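Local structure of sulfhydryl oxidase 1 (Homo sapiens, 3LLK) at residues 26-31 with 85-90; 35-40 with 79-84; 46-51 with 152-157. The protein uses bound FAD to catalyse the oxidation of thiols to disulfides by molecular oxygen, probably during protein export through the Golgi. All coordinates share one frame; numbering follows the deposited sequence.

Interaction 1: 26-31 with 85-90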
ATOM      1  N   ILE A  26       2.993 -10.055  -0.367  1.00 23.29           N
ATOM      2  CA  ILE A  26       1.562 -10.195  -0.138  1.00 21.38           C
ATOM      3  C   ILE A  26       1.054 -11.569  -0.573  1.00 23.73           C
ATOM      4  O   ILE A  26       0.458 -12.307   0.219  1.00 21.37           O
ATOM      5  CB  ILE A  26       0.769  -9.093  -0.904  1.00 19.56           C
ATOM      6  CG1 ILE A  26       0.940  -7.750  -0.194  1.00 17.39           C
ATOM      7  CG2 ILE A  26      -0.692  -9.472  -1.014  1.00 18.81           C
ATOM      8  CD1 ILE A  26       0.502  -6.533  -1.012  1.00 20.15           C
ATOM      9  N   LEU A  27       1.313 -11.912  -1.832  1.00 23.45           N
ATOM     10  CA  LEU A  27       0.850 -13.167  -2.400  1.00 22.98           C
ATOM     11  C   LEU A  27       1.485 -14.445  -1.854  1.00 22.54           C
ATOM     12  O   LEU A  27       0.792 -15.442  -1.684  1.00 25.21           O
ATOM     13  CB  LEU A  27       1.016 -13.130  -3.924  1.00 23.41           C
ATOM     14  CG  LEU A  27       0.262 -12.019  -4.678  1.00 24.92           C
ATOM     15  CD1 LEU A  27       0.821 -11.898  -6.095  1.00 26.69           C
ATOM     16  CD2 LEU A  27      -1.230 -12.316  -4.719  1.00 24.79           C
ATOM     17  N   ARG A  28       2.787 -14.416  -1.588  1.00 22.78           N
ATOM     18  CA  ARG A  28       3.503 -15.591  -1.098  1.00 24.35           C
ATOM     19  C   ARG A  28       3.593 -15.711   0.423  1.00 26.69           C
ATOM     20  O   ARG A  28       3.666 -16.826   0.956  1.00 24.60           O
ATOM     21  CB  ARG A  28       4.929 -15.616  -1.673  1.00 26.38           C
ATOM     22  CG  ARG A  28       5.014 -15.652  -3.193  1.00 25.85           C
ATOM     23  CD  ARG A  28       4.526 -16.978  -3.722  1.00 29.20           C
ATOM     24  NE  ARG A  28       4.867 -17.182  -5.128  1.00 30.31           N
ATOM     25  CZ  ARG A  28       4.563 -18.285  -5.806  1.00 32.83           C
ATOM     26  NH1 ARG A  28       3.911 -19.276  -5.208  1.00 32.61           N
ATOM     27  NH2 ARG A  28       4.918 -18.410  -7.076  1.00 31.47           N
ATOM     28  N   ILE A  29       3.600 -14.581   1.127  1.00 23.20           N
ATOM     29  CA  ILE A  29       3.711 -14.630   2.579  1.00 24.96           C
ATOM     30  C   ILE A  29       2.412 -14.328   3.321  1.00 25.41           C
ATOM     31  O   ILE A  29       1.835 -15.214   3.945  1.00 25.23           O
ATOM     32  CB  ILE A  29       4.800 -13.660   3.089  1.00 27.12           C
ATOM     33  CG1 ILE A  29       6.140 -13.977   2.418  1.00 26.29           C
ATOM     34  CG2 ILE A  29       4.934 -13.774   4.601  1.00 24.40           C
ATOM     35  CD1 ILE A  29       6.685 -15.348   2.732  1.00 33.67           C
ATOM     36  N   GLU A  30       1.939 -13.089   3.243  1.00 23.10           N
ATOM     37  CA  GLU A  30       0.724 -12.724   3.963  1.00 24.17           C
ATOM     38  C   GLU A  30      -0.495 -13.574   3.621  1.00 23.30           C
ATOM     39  O   GLU A  30      -1.167 -14.097   4.523  1.00 21.52           O
ATOM     40  CB  GLU A  30       0.401 -11.247   3.748  1.00 23.93           C
ATOM     41  CG  GLU A  30       1.533 -10.330   4.151  1.00 25.47           C
ATOM     42  CD  GLU A  30       1.067  -9.205   5.043  1.00 26.26           C
ATOM     43  OE1 GLU A  30       0.219  -8.410   4.594  1.00 23.43           O
ATOM     44  OE2 GLU A  30       1.552  -9.121   6.193  1.00 26.49           O
ATOM     45  N   VAL A  31      -0.803 -13.706   2.337  1.00 20.16           N
ATOM     46  CA  VAL A  31      -1.957 -14.518   1.954  1.00 22.99           C
ATOM     47  C   VAL A  31      -1.674 -15.989   2.306  1.00 23.45           C
ATOM     48  O   VAL A  31      -2.592 -16.763   2.570  1.00 23.48           O
ATOM     49  CB  VAL A  31      -2.250 -14.417   0.444  1.00 22.25           C
ATOM     50  CG1 VAL A  31      -3.391 -15.354   0.071  1.00 24.21           C
ATOM     51  CG2 VAL A  31      -2.592 -12.975   0.072  1.00 23.65           C
ATOM     52  N   PHE A  85      -3.861 -24.379  -3.526  1.00 26.46           N
ATOM     53  CA  PHE A  85      -4.473 -24.245  -4.840  1.00 28.32           C
ATOM     54  C   PHE A  85      -4.144 -22.868  -5.435  1.00 28.31           C
ATOM     55  O   PHE A  85      -3.935 -22.737  -6.638  1.00 28.39           O
ATOM     56  CB  PHE A  85      -5.987 -24.422  -4.708  1.00 31.35           C
ATOM     57  CG  PHE A  85      -6.702 -24.572  -6.019  1.00 36.74           C
ATOM     58  CD1 PHE A  85      -6.227 -25.451  -6.992  1.00 39.92           C
ATOM     59  CD2 PHE A  85      -7.868 -23.860  -6.274  1.00 37.40           C
ATOM     60  CE1 PHE A  85      -6.907 -25.620  -8.203  1.00 41.73           C
ATOM     61  CE2 PHE A  85      -8.557 -24.021  -7.481  1.00 38.80           C
ATOM     62  CZ  PHE A  85      -8.077 -24.900  -8.445  1.00 39.55           C
ATOM     63  N   PHE A  86      -4.108 -21.846  -4.584  1.00 25.92           N
ATOM     64  CA  PHE A  86      -3.774 -20.490  -5.016  1.00 26.97           C
ATOM     65  C   PHE A  86      -2.282 -20.430  -5.377  1.00 26.36           C
ATOM     66  O   PHE A  86      -1.894 -19.747  -6.320  1.00 26.11           O
ATOM     67  CB  PHE A  86      -4.081 -19.498  -3.890  1.00 25.67           C
ATOM     68  CG  PHE A  86      -3.857 -18.042  -4.255  1.00 25.27           C
ATOM     69  CD1 PHE A  86      -4.644 -17.421  -5.215  1.00 24.71           C
ATOM     70  CD2 PHE A  86      -2.897 -17.284  -3.585  1.00 24.94           C
ATOM     71  CE1 PHE A  86      -4.492 -16.055  -5.504  1.00 25.48           C
ATOM     72  CE2 PHE A  86      -2.731 -15.917  -3.862  1.00 25.46           C
ATOM     73  CZ  PHE A  86      -3.535 -15.304  -4.824  1.00 24.75           C
ATOM     74  N   LYS A  87      -1.451 -21.147  -4.623  1.00 27.57           N
ATOM     75  CA  LYS A  87      -0.006 -21.176  -4.876  1.00 28.47           C
ATOM     76  C   LYS A  87       0.280 -21.777  -6.250  1.00 30.93           C
ATOM     77  O   LYS A  87       1.199 -21.343  -6.960  1.00 29.77           O
ATOM     78  CB  LYS A  87       0.719 -22.011  -3.818  1.00 28.63           C
ATOM     79  CG  LYS A  87       2.189 -22.283  -4.137  1.00 27.95           C
ATOM     80  CD  LYS A  87       2.870 -23.050  -3.017  1.00 30.95           C
ATOM     81  CE  LYS A  87       4.294 -23.403  -3.381  1.00 33.04           C
ATOM     82  NZ  LYS A  87       4.328 -24.267  -4.598  1.00 36.55           N
ATOM     83  N   THR A  88      -0.497 -22.797  -6.603  1.00 30.43           N
ATOM     84  CA  THR A  88      -0.344 -23.455  -7.888  1.00 31.78           C
ATOM     85  C   THR A  88      -0.680 -22.473  -9.007  1.00 31.19           C
ATOM     86  O   THR A  88      -0.014 -22.464 -10.042  1.00 31.72           O
ATOM     87  CB  THR A  88      -1.247 -24.701  -7.976  1.00 30.51           C
ATOM     88  OG1 THR A  88      -0.828 -25.652  -6.985  1.00 32.19           O
ATOM     89  CG2 THR A  88      -1.152 -25.345  -9.348  1.00 30.45           C
ATOM     90  N   ALA A  89      -1.697 -21.638  -8.788  1.00 29.16           N
ATOM     91  CA  ALA A  89      -2.103 -20.649  -9.781  1.00 29.34           C
ATOM     92  C   ALA A  89      -1.011 -19.589  -9.971  1.00 30.18           C
ATOM     93  O   ALA A  89      -0.779 -19.114 -11.085  1.00 30.94           O
ATOM     94  CB  ALA A  89      -3.417 -19.986  -9.357  1.00 30.30           C
ATOM     95  N   LEU A  90      -0.354 -19.217  -8.875  1.00 29.46           N
ATOM     96  CA  LEU A  90       0.730 -18.239  -8.919  1.00 28.78           C
ATOM     97  C   LEU A  90       1.910 -18.855  -9.675  1.00 28.94           C
ATOM     98  O   LEU A  90       2.493 -18.217 -10.552  1.00 27.22           O
ATOM     99  CB  LEU A  90       1.181 -17.860  -7.502  1.00 27.31           C
ATOM    100  CG  LEU A  90       0.179 -17.174  -6.564  1.00 27.47           C
ATOM    101  CD1 LEU A  90       0.828 -16.946  -5.212  1.00 27.05           C
ATOM    102  CD2 LEU A  90      -0.276 -15.848  -7.161  1.00 25.91           C
TER
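The guanidinium of Arg28 lies over Leu90, with one face against its CB. CB of Leu90 sits 3.6 Å above the guanidinium plane, toward its rim. At the guanidinium edge, near its plane, Arg28 NH1 is 3.6 Å from Lys87 CG. The chain of Arg28 bends at chi2 (-69°), which turns it to run past Leu90 in the opposite direction. The charged ends are settled beyond the two segments: Arg28 and Lys87 both make salt bridges to Asp91, and Arg28 makes another to Glu95. With an alanine in place of Arg28, Asp91 and Glu95 would probably each lose a charge partner, and one side of Leu90 would be uncovered. Deeper in, the contact is apolar. Leu27 CD2 meets the edge of the Phe86 ring at CZ, 3.8 Å away. Val31 CG1 reaches Phe86 CE2 at 4.0 Å, crossing that side chain at about a right angle. Leu90 CD1 packs on Leu27 CB at 4.0 Å. Helices 16-30 and 83-92 run roughly antiparallel here, with 10.9 Å between the segment axes. Helix 60-75 packs against Leu27 through Phe65 and against Phe86 through Trp72 and Leu73, while helix 150-161 meets Val31 through Phe161.

Interaction 2: 35-40 with 79-84; sequences PVLEGQ and NKIPYS
Leu37 O takes a 2.8 Å hydrogen bond from Ile81 N and, beside it, a CA-H...O contact from Lys80 CA at 3.5 Å. Leu37 N in turn donates to Ile81 O, so the two residues form a hydrogen-bonded pair. Lys80 lies side by side with Glu38, pointing the same way. Its CE is 3.6 Å from Glu38 OE1, but its NZ stops 4.6 Å from that oxygen, too far for a salt bridge, though the opposite charges probably still attract. Bends at chi3 (71°) and chi4 (-64°) carry NZ across to Val36 CG1. The backbones form a small two-stranded antiparallel sheet, 36-38 with 80-82, and each strand is followed in the chain by a helix, 39-55 and 83-92. Val36 and Pro82 form a non-hydrogen-bonded pair. Pro82 is the N-cap of helix 83-92, and Tyr83 N, just beyond it, makes a nearly straight bond to Pro35 O at 2.9 Å. At the other end, Asn79 OD1 takes a weak bond from Gly39 N at 3.5 Å. A water lies between Asn79 OD1 and Glu38 OE1; its bond to Asn79 is weak and the one to Glu38 doubtful. Leu37 and Ile81 turn to the buried face of the sheet, where Leu45 packs on Leu37 and Leu42 on Ile81. Leu37 CD1 lies at the edge of the Tyr83 ring, 4.5 Å from Tyr83 CD1.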
ATOM      1  N   PRO A  35      -4.187 -21.434   5.639  1.00 27.68           N
ATOM      2  CA  PRO A  35      -4.294 -22.697   4.890  1.00 27.43           C
ATOM      3  C   PRO A  35      -5.491 -22.675   3.955  1.00 25.07           C
ATOM      4  O   PRO A  35      -5.475 -23.292   2.890  1.00 25.34           O
ATOM      5  CB  PRO A  35      -4.462 -23.758   5.987  1.00 26.49           C
ATOM      6  CG  PRO A  35      -3.873 -23.109   7.211  1.00 30.94           C
ATOM      7  CD  PRO A  35      -4.292 -21.669   7.090  1.00 28.46           C
ATOM      8  N   VAL A  36      -6.539 -21.970   4.360  1.00 24.01           N
ATOM      9  CA  VAL A  36      -7.738 -21.889   3.535  1.00 25.01           C
ATOM     10  C   VAL A  36      -8.257 -20.460   3.496  1.00 26.53           C
ATOM     11  O   VAL A  36      -8.341 -19.792   4.525  1.00 28.28           O
ATOM     12  CB  VAL A  36      -8.857 -22.829   4.074  1.00 25.78           C
ATOM     13  CG1 VAL A  36     -10.183 -22.537   3.372  1.00 27.29           C
ATOM     14  CG2 VAL A  36      -8.462 -24.284   3.866  1.00 25.11           C
ATOM     15  N   LEU A  37      -8.584 -20.002   2.294  1.00 26.07           N
ATOM     16  CA  LEU A  37      -9.110 -18.663   2.061  1.00 26.43           C
ATOM     17  C   LEU A  37     -10.620 -18.817   1.852  1.00 27.65           C
ATOM     18  O   LEU A  37     -11.063 -19.467   0.898  1.00 26.77           O
ATOM     19  CB  LEU A  37      -8.466 -18.078   0.803  1.00 24.40           C
ATOM     20  CG  LEU A  37      -6.937 -18.067   0.782  1.00 24.30           C
ATOM     21  CD1 LEU A  37      -6.431 -17.830  -0.639  1.00 24.68           C
ATOM     22  CD2 LEU A  37      -6.428 -17.001   1.730  1.00 24.34           C
ATOM     23  N   GLU A  38     -11.408 -18.216   2.736  1.00 28.56           N
ATOM     24  CA  GLU A  38     -12.859 -18.339   2.647  1.00 29.59           C
ATOM     25  C   GLU A  38     -13.573 -17.164   3.289  1.00 29.04           C
ATOM     26  O   GLU A  38     -12.943 -16.277   3.880  1.00 29.26           O
ATOM     27  CB  GLU A  38     -13.304 -19.623   3.350  1.00 32.03           C
ATOM     28  CG  GLU A  38     -13.065 -19.565   4.852  1.00 35.82           C
ATOM     29  CD  GLU A  38     -13.259 -20.902   5.548  1.00 40.39           C
ATOM     30  OE1 GLU A  38     -14.266 -21.586   5.266  1.00 38.33           O
ATOM     31  OE2 GLU A  38     -12.404 -21.256   6.390  1.00 40.41           O
ATOM     32  N   GLY A  39     -14.900 -17.177   3.178  1.00 28.55           N
ATOM     33  CA  GLY A  39     -15.708 -16.117   3.750  1.00 29.10           C
ATOM     34  C   GLY A  39     -15.291 -14.730   3.300  1.00 30.61           C
ATOM     35  O   GLY A  39     -14.923 -14.523   2.139  1.00 31.42           O
ATOM     36  N   GLN A  40     -15.335 -13.784   4.232  1.00 30.59           N
ATOM     37  CA  GLN A  40     -14.976 -12.402   3.954  1.00 31.63           C
ATOM     38  C   GLN A  40     -13.495 -12.198   3.658  1.00 31.36           C
ATOM     39  O   GLN A  40     -13.121 -11.227   3.003  1.00 29.24           O
ATOM     40  CB  GLN A  40     -15.406 -11.513   5.119  1.00 34.98           C
ATOM     41  CG  GLN A  40     -16.907 -11.358   5.199  1.00 40.56           C
ATOM     42  CD  GLN A  40     -17.509 -11.045   3.839  1.00 43.53           C
ATOM     43  OE1 GLN A  40     -17.331  -9.949   3.300  1.00 41.95           O
ATOM     44  NE2 GLN A  40     -18.213 -12.022   3.268  1.00 45.47           N
ATOM     45  N   ASN A  79     -16.617 -21.290  -2.460  1.00 54.48           N
ATOM     46  CA  ASN A  79     -16.574 -20.318  -1.381  1.00 53.13           C
ATOM     47  C   ASN A  79     -15.252 -20.473  -0.633  1.00 50.31           C
ATOM     48  O   ASN A  79     -14.823 -19.572   0.083  1.00 49.55           O
ATOM     49  CB  ASN A  79     -17.753 -20.543  -0.425  1.00 55.20           C
ATOM     50  CG  ASN A  79     -17.957 -19.387   0.546  1.00 57.80           C
ATOM     51  OD1 ASN A  79     -17.164 -19.175   1.473  1.00 57.04           O
ATOM     52  ND2 ASN A  79     -19.031 -18.630   0.338  1.00 58.61           N
ATOM     53  N   LYS A  80     -14.606 -21.620  -0.815  1.00 47.56           N
ATOM     54  CA  LYS A  80     -13.339 -21.894  -0.146  1.00 44.63           C
ATOM     55  C   LYS A  80     -12.249 -22.203  -1.160  1.00 42.22           C
ATOM     56  O   LYS A  80     -12.450 -22.999  -2.082  1.00 42.61           O
ATOM     57  CB  LYS A  80     -13.498 -23.076   0.813  1.00 46.63           C
ATOM     58  CG  LYS A  80     -14.563 -22.867   1.879  1.00 48.30           C
ATOM     59  CD  LYS A  80     -14.941 -24.170   2.581  1.00 50.37           C
ATOM     60  CE  LYS A  80     -13.838 -24.695   3.495  1.00 50.79           C
ATOM     61  NZ  LYS A  80     -12.612 -25.073   2.753  1.00 53.96           N
ATOM     62  N   ILE A  81     -11.094 -21.568  -0.985  1.00 37.13           N
ATOM     63  CA  ILE A  81      -9.959 -21.775  -1.877  1.00 34.12           C
ATOM     64  C   ILE A  81      -8.735 -22.135  -1.046  1.00 32.81           C
ATOM     65  O   ILE A  81      -8.230 -21.307  -0.292  1.00 32.68           O
ATOM     66  CB  ILE A  81      -9.633 -20.497  -2.692  1.00 33.21           C
ATOM     67  CG1 ILE A  81     -10.786 -20.168  -3.644  1.00 33.38           C
ATOM     68  CG2 ILE A  81      -8.332 -20.687  -3.463  1.00 34.64           C
ATOM     69  CD1 ILE A  81     -10.567 -18.918  -4.480  1.00 32.10           C
ATOM     70  N   PRO A  82      -8.259 -23.388  -1.150  1.00 29.91           N
ATOM     71  CA  PRO A  82      -7.076 -23.777  -0.376  1.00 28.94           C
ATOM     72  C   PRO A  82      -5.887 -22.931  -0.824  1.00 28.17           C
ATOM     73  O   PRO A  82      -5.708 -22.676  -2.024  1.00 26.60           O
ATOM     74  CB  PRO A  82      -6.889 -25.250  -0.741  1.00 29.17           C
ATOM     75  CG  PRO A  82      -8.275 -25.719  -1.043  1.00 29.13           C
ATOM     76  CD  PRO A  82      -8.846 -24.551  -1.836  1.00 30.80           C
ATOM     77  N   TYR A  83      -5.065 -22.492   0.117  1.00 26.07           N
ATOM     78  CA  TYR A  83      -3.925 -21.692  -0.290  1.00 26.13           C
ATOM     79  C   TYR A  83      -3.046 -22.474  -1.266  1.00 26.66           C
ATOM     80  O   TYR A  83      -2.507 -21.904  -2.223  1.00 25.45           O
ATOM     81  CB  TYR A  83      -3.080 -21.257   0.904  1.00 24.74           C
ATOM     82  CG  TYR A  83      -1.953 -20.375   0.463  1.00 24.84           C
ATOM     83  CD1 TYR A  83      -2.203 -19.080  -0.006  1.00 24.22           C
ATOM     84  CD2 TYR A  83      -0.646 -20.862   0.404  1.00 24.36           C
ATOM     85  CE1 TYR A  83      -1.179 -18.295  -0.528  1.00 25.27           C
ATOM     86  CE2 TYR A  83       0.387 -20.087  -0.121  1.00 26.57           C
ATOM     87  CZ  TYR A  83       0.113 -18.806  -0.588  1.00 24.52           C
ATOM     88  OH  TYR A  83       1.122 -18.055  -1.136  1.00 25.57           O
ATOM     89  N   SER A  84      -2.902 -23.775  -1.031  1.00 24.80           N
ATOM     90  CA  SER A  84      -2.067 -24.598  -1.909  1.00 26.16           C
ATOM     91  C   SER A  84      -2.549 -24.487  -3.356  1.00 26.55           C
ATOM     92  O   SER A  84      -1.748 -24.483  -4.289  1.00 29.12           O
ATOM     93  CB  SER A  84      -2.068 -26.068  -1.442  1.00 23.81           C
ATOM     94  OG  SER A  84      -3.380 -26.585  -1.303  1.00 22.08           O
TER
HETATM   95  O   HOH W   1     -16.428 -20.935   4.172  1.00 41.97           O

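Interaction 3: 46-51 with 152-157; sequences KKFVAV and PAIRGY
Two helices pack here in the helical body of the sulfhydryl oxidase fragment. Helix 39-55 meets helix 150-161, and they probably come from the degenerate and the Erv-like halves of the molecule. The contact is consistent with a pseudo-dimer of functional and degenerate oxidase domains. The segment axes approach to 8.6 Å, and their directions differ by 130°. The backbones come nearest at Phe48 and Ala153, whose CA atoms are 5.1 Å apart. The small side chain of Ala153 fits this close approach. Its CB touches Val51 CG2 at 3.6 Å and lies near the backbone oxygen of Lys47.

Phe48 carries most of the remaining contact. Its CG stands anti to the backbone N (chi1 -171°), which directs the ring toward helix 150-161. Tyr157 approaches one ring face. Its CD1 is 3.8 Å above the Phe48 plane, offset toward the rim, and its CB makes a CH-pi contact 4.2 Å from the Phe48 ring centroid. The two ring planes meet obliquely at 31°. Ile154 comes to the edge of the Phe48 ring instead, with CG1 4.3 Å from Phe48 CE1. The side chain of Ile154 is also about 7 Å from the bound FAD, so this packing lies near the cofactor without touching it through that residue. Phe126 of helix 118-134 touches Phe48, Ile154 and Tyr157. Ile26 of helix 16-30 touches Phe48 and Tyr157.

The hydroxyl of Tyr157 is hydrogen-bonded to Glu30, so its polar end is satisfied away from the apolar interface. The contact is almost wholly apolar, with carbon meeting carbon or a backbone oxygen, so burial of apolar surface and close fit probably hold the two helices together at this point.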
ATOM      1  N   LYS A  46     -10.168 -10.916  -3.140  1.00 26.32           N
ATOM      2  CA  LYS A  46     -10.643 -10.688  -4.495  1.00 26.73           C
ATOM      3  C   LYS A  46     -10.830  -9.205  -4.796  1.00 26.88           C
ATOM      4  O   LYS A  46     -10.554  -8.758  -5.906  1.00 27.98           O
ATOM      5  CB  LYS A  46     -11.962 -11.435  -4.734  1.00 29.83           C
ATOM      6  CG  LYS A  46     -11.834 -12.951  -4.679  1.00 31.34           C
ATOM      7  CD  LYS A  46     -13.166 -13.633  -4.989  1.00 35.85           C
ATOM      8  CE  LYS A  46     -13.026 -15.151  -4.989  1.00 36.75           C
ATOM      9  NZ  LYS A  46     -14.307 -15.824  -5.348  1.00 38.87           N
ATOM     10  N   LYS A  47     -11.292  -8.442  -3.812  1.00 27.10           N
ATOM     11  CA  LYS A  47     -11.499  -7.015  -4.023  1.00 27.43           C
ATOM     12  C   LYS A  47     -10.157  -6.302  -4.135  1.00 25.51           C
ATOM     13  O   LYS A  47     -10.010  -5.380  -4.935  1.00 24.48           O
ATOM     14  CB  LYS A  47     -12.321  -6.409  -2.880  1.00 29.38           C
ATOM     15  CG  LYS A  47     -13.805  -6.746  -2.947  1.00 36.68           C
ATOM     16  CD  LYS A  47     -14.591  -6.124  -1.809  1.00 39.04           C
ATOM     17  CE  LYS A  47     -16.074  -6.479  -1.911  1.00 43.93           C
ATOM     18  NZ  LYS A  47     -16.856  -6.065  -0.705  1.00 43.82           N
ATOM     19  N   PHE A  48      -9.181  -6.728  -3.335  1.00 23.26           N
ATOM     20  CA  PHE A  48      -7.859  -6.105  -3.371  1.00 23.55           C
ATOM     21  C   PHE A  48      -7.122  -6.454  -4.668  1.00 23.19           C
ATOM     22  O   PHE A  48      -6.470  -5.599  -5.256  1.00 21.05           O
ATOM     23  CB  PHE A  48      -7.018  -6.539  -2.159  1.00 23.20           C
ATOM     24  CG  PHE A  48      -5.731  -5.776  -2.011  1.00 24.01           C
ATOM     25  CD1 PHE A  48      -5.739  -4.441  -1.611  1.00 22.89           C
ATOM     26  CD2 PHE A  48      -4.509  -6.389  -2.280  1.00 21.95           C
ATOM     27  CE1 PHE A  48      -4.545  -3.726  -1.481  1.00 23.86           C
ATOM     28  CE2 PHE A  48      -3.315  -5.683  -2.152  1.00 21.15           C
ATOM     29  CZ  PHE A  48      -3.332  -4.349  -1.753  1.00 20.79           C
ATOM     30  N   VAL A  49      -7.221  -7.710  -5.105  1.00 22.43           N
ATOM     31  CA  VAL A  49      -6.564  -8.126  -6.342  1.00 22.91           C
ATOM     32  C   VAL A  49      -7.212  -7.397  -7.519  1.00 23.19           C
ATOM     33  O   VAL A  49      -6.524  -7.025  -8.465  1.00 21.69           O
ATOM     34  CB  VAL A  49      -6.646  -9.666  -6.554  1.00 22.41           C
ATOM     35  CG1 VAL A  49      -6.171 -10.040  -7.937  1.00 23.28           C
ATOM     36  CG2 VAL A  49      -5.780 -10.370  -5.524  1.00 23.18           C
ATOM     37  N   ALA A  50      -8.530  -7.191  -7.452  1.00 23.14           N
ATOM     38  CA  ALA A  50      -9.240  -6.469  -8.504  1.00 24.12           C
ATOM     39  C   ALA A  50      -8.665  -5.057  -8.554  1.00 24.37           C
ATOM     40  O   ALA A  50      -8.437  -4.508  -9.633  1.00 27.17           O
ATOM     41  CB  ALA A  50     -10.743  -6.413  -8.209  1.00 23.66           C
ATOM     42  N   VAL A  51      -8.432  -4.473  -7.382  1.00 24.48           N
ATOM     43  CA  VAL A  51      -7.864  -3.126  -7.296  1.00 24.51           C
ATOM     44  C   VAL A  51      -6.444  -3.100  -7.876  1.00 24.77           C
ATOM     45  O   VAL A  51      -6.088  -2.184  -8.623  1.00 21.49           O
ATOM     46  CB  VAL A  51      -7.854  -2.617  -5.831  1.00 25.77           C
ATOM     47  CG1 VAL A  51      -6.996  -1.373  -5.701  1.00 24.43           C
ATOM     48  CG2 VAL A  51      -9.280  -2.296  -5.390  1.00 26.70           C
ATOM     49  N   PRO A 152     -11.845   0.993   0.640  1.00 30.34           N
ATOM     50  CA  PRO A 152     -12.479  -0.117   1.360  1.00 29.82           C
ATOM     51  C   PRO A 152     -11.684  -1.410   1.129  1.00 28.02           C
ATOM     52  O   PRO A 152     -11.521  -2.224   2.043  1.00 27.13           O
ATOM     53  CB  PRO A 152     -13.878  -0.167   0.746  1.00 31.72           C
ATOM     54  CG  PRO A 152     -14.143   1.291   0.419  1.00 32.29           C
ATOM     55  CD  PRO A 152     -12.823   1.698  -0.209  1.00 31.18           C
ATOM     56  N   ALA A 153     -11.185  -1.582  -0.094  1.00 25.04           N
ATOM     57  CA  ALA A 153     -10.403  -2.761  -0.443  1.00 24.12           C
ATOM     58  C   ALA A 153      -9.112  -2.791   0.372  1.00 22.42           C
ATOM     59  O   ALA A 153      -8.655  -3.860   0.790  1.00 20.90           O
ATOM     60  CB  ALA A 153     -10.082  -2.755  -1.924  1.00 27.02           C
ATOM     61  N   ILE A 154      -8.521  -1.619   0.584  1.00 21.28           N
ATOM     62  CA  ILE A 154      -7.299  -1.520   1.374  1.00 20.30           C
ATOM     63  C   ILE A 154      -7.624  -1.845   2.826  1.00 22.64           C
ATOM     64  O   ILE A 154      -6.872  -2.558   3.498  1.00 22.43           O
ATOM     65  CB  ILE A 154      -6.683  -0.098   1.306  1.00 22.50           C
ATOM     66  CG1 ILE A 154      -5.992   0.098  -0.049  1.00 22.06           C
ATOM     67  CG2 ILE A 154      -5.683   0.109   2.458  1.00 22.69           C
ATOM     68  CD1 ILE A 154      -5.517   1.510  -0.284  1.00 24.52           C
ATOM     69  N   ARG A 155      -8.742  -1.317   3.318  1.00 23.01           N
ATOM     70  CA  ARG A 155      -9.134  -1.591   4.698  1.00 24.99           C
ATOM     71  C   ARG A 155      -9.365  -3.094   4.809  1.00 23.64           C
ATOM     72  O   ARG A 155      -8.932  -3.733   5.760  1.00 26.12           O
ATOM     73  CB  ARG A 155     -10.421  -0.833   5.054  1.00 27.20           C
ATOM     74  CG  ARG A 155     -10.836  -0.988   6.518  1.00 34.72           C
ATOM     75  CD  ARG A 155     -12.179  -0.329   6.785  1.00 36.64           C
ATOM     76  NE  ARG A 155     -12.619  -0.491   8.171  1.00 39.48           N
ATOM     77  CZ  ARG A 155     -13.770  -0.012   8.636  1.00 39.57           C
ATOM     78  NH1 ARG A 155     -14.592   0.654   7.828  1.00 37.73           N
ATOM     79  NH2 ARG A 155     -14.104  -0.199   9.903  1.00 40.28           N
ATOM     80  N   GLY A 156     -10.034  -3.650   3.809  1.00 25.18           N
ATOM     81  CA  GLY A 156     -10.301  -5.073   3.809  1.00 26.91           C
ATOM     82  C   GLY A 156      -9.021  -5.883   3.881  1.00 26.91           C
ATOM     83  O   GLY A 156      -8.953  -6.871   4.616  1.00 26.63           O
ATOM     84  N   TYR A 157      -8.002  -5.469   3.127  1.00 24.59           N
ATOM     85  CA  TYR A 157      -6.737  -6.193   3.122  1.00 25.13           C
ATOM     86  C   TYR A 157      -6.045  -6.136   4.475  1.00 25.12           C
ATOM     87  O   TYR A 157      -5.556  -7.141   4.979  1.00 25.24           O
ATOM     88  CB  TYR A 157      -5.763  -5.643   2.068  1.00 24.70           C
ATOM     89  CG  TYR A 157      -4.461  -6.427   2.056  1.00 22.42           C
ATOM     90  CD1 TYR A 157      -4.355  -7.626   1.349  1.00 21.52           C
ATOM     91  CD2 TYR A 157      -3.383  -6.036   2.848  1.00 20.26           C
ATOM     92  CE1 TYR A 157      -3.210  -8.424   1.439  1.00 22.86           C
ATOM     93  CE2 TYR A 157      -2.237  -6.827   2.945  1.00 22.78           C
ATOM     94  CZ  TYR A 157      -2.160  -8.021   2.239  1.00 21.11           C
ATOM     95  OH  TYR A 157      -1.047  -8.827   2.364  1.00 21.50           O
TER

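In the fold
From the N terminus, helix 16-30 supplies the first side of interaction 1, strand 36-38 that of interaction 2, and helix 39-55 that of interaction 3. After helix 60-75 the chain returns through strand 80-82, closing interaction 2, and then helix 83-92, closing interaction 1 around it. Interaction 2 is thus nested in interaction 1. Interaction 3 closes only at helix 150-161, so it crosses both. Tyr83 OH probably bonds to Leu27 O, joining interactions 1 and 2. These two hold helices 16-30 and 83-92 with the small sheet at one end of the chain. Interaction 3 ties helix 39-55 to helix 150-161 nearer its centre, and Ile26 links it to interaction 1. Interactions 2 and 3 do not touch but share helix 39-55.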